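Probable sulfate-binding lipoprotein SubI (Mycobacterium tuberculosis, PDB 6DDN) probably binds sulfate outside the cell membrane and delivers it for uptake into the cell. Local coordinates at residues Lys134-Val142 against Gln290-Val301. Sequence-based numbering, arbitrary orientation.
Sequences KGIPFGSVV and QKLWAQAGFRPV
The amide end of Gln-290 bridges the two segments: NE2 donates to Pro-137 O at 2.8 Å, nearly straight at 166° and within the plane of its own amide, and also to Gln-284 O. A bend at chi2 (-74°) brings this amide to Pro-137 O and lets OE1 accept from the backbone N of Asp-302 and, weakly, of Val-301. Beyond Phe-138, Gly-139 and Arg-299 form an antiparallel hydrogen-bonded pair, with Gly-139 N to Arg-299 O at 2.9 Å and Arg-299 N to Gly-139 O at 2.8 Å. In an aromatic cluster, Phe-138 lays its ring over the six-membered ring of Trp-293, face to face, centroids 3.9 Å apart and planes at 23°, while its CE1 meets Phe-298 CD2 obliquely at 3.8 Å. Trp-293 NE1 is hydrogen-bonded to Gln-284 OE1. Arg-299, extended from CG to NE, passes a guanidinium face across the methyls of Val-141; its NE forms a salt bridge with Glu-237, and NH2 donates to Pro-314 O. In a fold consistent with type 2 periplasmic binding proteins, the contact joins helix 287-295, ended by a Schellman motif at Gly-297, to strand 138-147. Short strand 299-300 lies along one edge of that strand's start, whose backbone also hydrogen-bonds to strand 257-267, while helix 63-74 packs against Trp-293.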
# COMPACT_ATOMS: atom_id res chain seq x y z
N LYS A 134 13.71 2.86 -8.21
CA LYS A 134 13.23 1.48 -8.15
C LYS A 134 11.74 1.36 -8.45
O LYS A 134 11.10 0.37 -8.08
CB LYS A 134 13.54 0.83 -6.79
CG LYS A 134 15.01 0.77 -6.47
CD LYS A 134 15.38 -0.61 -5.96
CE LYS A 134 16.66 -0.57 -5.15
NZ LYS A 134 17.09 -1.94 -4.82
N GLY A 135 11.18 2.36 -9.13
CA GLY A 135 9.77 2.33 -9.46
C GLY A 135 8.84 2.58 -8.31
O GLY A 135 7.65 2.28 -8.41
N ILE A 136 9.33 3.13 -7.20
CA ILE A 136 8.52 3.40 -6.02
C ILE A 136 8.43 4.92 -5.86
O ILE A 136 9.41 5.57 -5.48
CB ILE A 136 9.11 2.74 -4.77
CG1 ILE A 136 8.88 1.23 -4.83
CG2 ILE A 136 8.49 3.31 -3.51
CD1 ILE A 136 10.08 0.40 -4.45
N PRO A 137 7.27 5.53 -6.15
CA PRO A 137 7.15 6.99 -6.03
C PRO A 137 6.66 7.43 -4.66
O PRO A 137 6.79 8.61 -4.30
CB PRO A 137 6.13 7.33 -7.11
CG PRO A 137 5.23 6.13 -7.14
CD PRO A 137 6.09 4.93 -6.80
N PHE A 138 6.09 6.51 -3.89
CA PHE A 138 5.59 6.82 -2.56
C PHE A 138 5.41 5.52 -1.79
O PHE A 138 5.65 4.43 -2.32
CB PHE A 138 4.28 7.63 -2.62
CG PHE A 138 3.16 6.92 -3.33
CD1 PHE A 138 2.37 6.00 -2.66
CD2 PHE A 138 2.89 7.18 -4.66
CE1 PHE A 138 1.33 5.34 -3.31
CE2 PHE A 138 1.86 6.53 -5.32
CZ PHE A 138 1.08 5.61 -4.64
N GLY A 139 4.99 5.65 -0.55
CA GLY A 139 4.74 4.48 0.28
C GLY A 139 4.01 4.86 1.54
O GLY A 139 3.38 5.92 1.62
N SER A 140 4.10 3.99 2.53
CA SER A 140 3.41 4.21 3.80
C SER A 140 4.04 3.30 4.85
O SER A 140 5.13 2.74 4.64
CB SER A 140 1.91 3.95 3.66
OG SER A 140 1.19 4.43 4.78
N VAL A 141 3.37 3.17 5.99
CA VAL A 141 3.75 2.22 7.03
C VAL A 141 2.49 1.51 7.50
O VAL A 141 1.38 2.03 7.40
CB VAL A 141 4.46 2.90 8.22
CG1 VAL A 141 5.81 3.44 7.80
CG2 VAL A 141 3.59 4.01 8.79
N VAL A 142 2.68 0.30 8.03
CA VAL A 142 1.57 -0.43 8.62
C VAL A 142 1.16 0.24 9.92
O VAL A 142 2.01 0.61 10.75
CB VAL A 142 1.95 -1.90 8.83
CG1 VAL A 142 0.82 -2.66 9.49
CG2 VAL A 142 2.32 -2.55 7.51
N GLN A 290 5.25 15.03 -5.50
CA GLN A 290 5.68 14.45 -4.23
C GLN A 290 5.08 15.20 -3.05
O GLN A 290 4.69 14.59 -2.05
CB GLN A 290 7.21 14.45 -4.15
CG GLN A 290 7.86 13.44 -5.07
CD GLN A 290 7.71 12.02 -4.57
OE1 GLN A 290 8.42 11.58 -3.67
NE2 GLN A 290 6.77 11.28 -5.16
N LYS A 291 5.00 16.53 -3.14
CA LYS A 291 4.31 17.30 -2.12
C LYS A 291 2.84 16.90 -2.04
O LYS A 291 2.27 16.79 -0.95
CB LYS A 291 4.44 18.80 -2.40
CG LYS A 291 5.75 19.42 -1.98
CD LYS A 291 5.74 20.91 -2.29
CE LYS A 291 7.07 21.56 -1.96
NZ LYS A 291 7.22 22.86 -2.67
N LEU A 292 2.21 16.67 -3.20
CA LEU A 292 0.78 16.37 -3.22
C LEU A 292 0.50 15.01 -2.59
O LEU A 292 -0.43 14.87 -1.79
CB LEU A 292 0.27 16.41 -4.66
CG LEU A 292 0.27 17.79 -5.32
CD1 LEU A 292 0.05 17.65 -6.81
CD2 LEU A 292 -0.77 18.70 -4.70
N TRP A 293 1.28 13.99 -2.95
CA TRP A 293 1.15 12.69 -2.31
C TRP A 293 1.32 12.81 -0.80
O TRP A 293 0.52 12.27 -0.02
CB TRP A 293 2.18 11.71 -2.87
CG TRP A 293 1.84 11.17 -4.23
CD1 TRP A 293 2.45 11.49 -5.41
CD2 TRP A 293 0.82 10.21 -4.54
NE1 TRP A 293 1.87 10.79 -6.44
CE2 TRP A 293 0.87 9.99 -5.94
CE3 TRP A 293 -0.12 9.51 -3.78
CZ2 TRP A 293 0.01 9.11 -6.58
CZ3 TRP A 293 -0.97 8.63 -4.43
CH2 TRP A 293 -0.91 8.44 -5.82
N ALA A 294 2.36 13.53 -0.36
CA ALA A 294 2.57 13.76 1.06
C ALA A 294 1.35 14.41 1.69
O ALA A 294 0.84 13.94 2.72
CB ALA A 294 3.81 14.62 1.27
N GLN A 295 0.84 15.48 1.07
CA GLN A 295 -0.35 16.15 1.59
C GLN A 295 -1.55 15.22 1.62
O GLN A 295 -2.45 15.41 2.45
CB GLN A 295 -0.65 17.39 0.75
CG GLN A 295 0.37 18.51 0.94
CD GLN A 295 0.44 19.44 -0.25
OE1 GLN A 295 -0.48 19.49 -1.08
NE2 GLN A 295 1.53 20.19 -0.35
N ALA A 296 -1.59 14.23 0.74
CA ALA A 296 -2.66 13.24 0.72
C ALA A 296 -2.47 12.13 1.75
O ALA A 296 -3.35 11.27 1.87
CB ALA A 296 -2.80 12.64 -0.68
N GLY A 297 -1.36 12.12 2.47
CA GLY A 297 -1.12 11.11 3.48
C GLY A 297 -0.21 9.97 3.06
O GLY A 297 -0.05 9.02 3.84
N PHE A 298 0.37 10.04 1.87
CA PHE A 298 1.29 9.01 1.39
C PHE A 298 2.72 9.50 1.57
O PHE A 298 3.03 10.65 1.22
CB PHE A 298 1.02 8.67 -0.07
CG PHE A 298 -0.39 8.21 -0.34
CD1 PHE A 298 -1.43 9.13 -0.46
CD2 PHE A 298 -0.68 6.86 -0.49
CE1 PHE A 298 -2.72 8.71 -0.71
CE2 PHE A 298 -1.97 6.44 -0.75
CZ PHE A 298 -2.99 7.36 -0.85
N ARG A 299 3.57 8.65 2.11
CA ARG A 299 4.94 9.06 2.41
C ARG A 299 5.75 9.19 1.12
O ARG A 299 5.92 8.19 0.40
CB ARG A 299 5.58 8.06 3.37
CG ARG A 299 5.13 8.27 4.80
CD ARG A 299 5.40 7.07 5.68
NE ARG A 299 4.87 7.29 7.02
CZ ARG A 299 5.62 7.40 8.12
NH1 ARG A 299 6.95 7.32 8.03
NH2 ARG A 299 5.05 7.60 9.30
N PRO A 300 6.27 10.36 0.80
CA PRO A 300 6.99 10.54 -0.46
C PRO A 300 8.40 9.98 -0.40
O PRO A 300 8.98 9.79 0.67
CB PRO A 300 7.02 12.06 -0.64
CG PRO A 300 7.04 12.57 0.77
CD PRO A 300 6.19 11.62 1.57
N VAL A 301 8.94 9.70 -1.59
CA VAL A 301 10.31 9.21 -1.71
C VAL A 301 11.32 10.32 -1.98
O VAL A 301 12.53 10.08 -1.84
CB VAL A 301 10.42 8.13 -2.81
CG1 VAL A 301 9.54 6.94 -2.47
CG2 VAL A 301 10.06 8.71 -4.17
O HOH W 1 1.45 7.16 4.71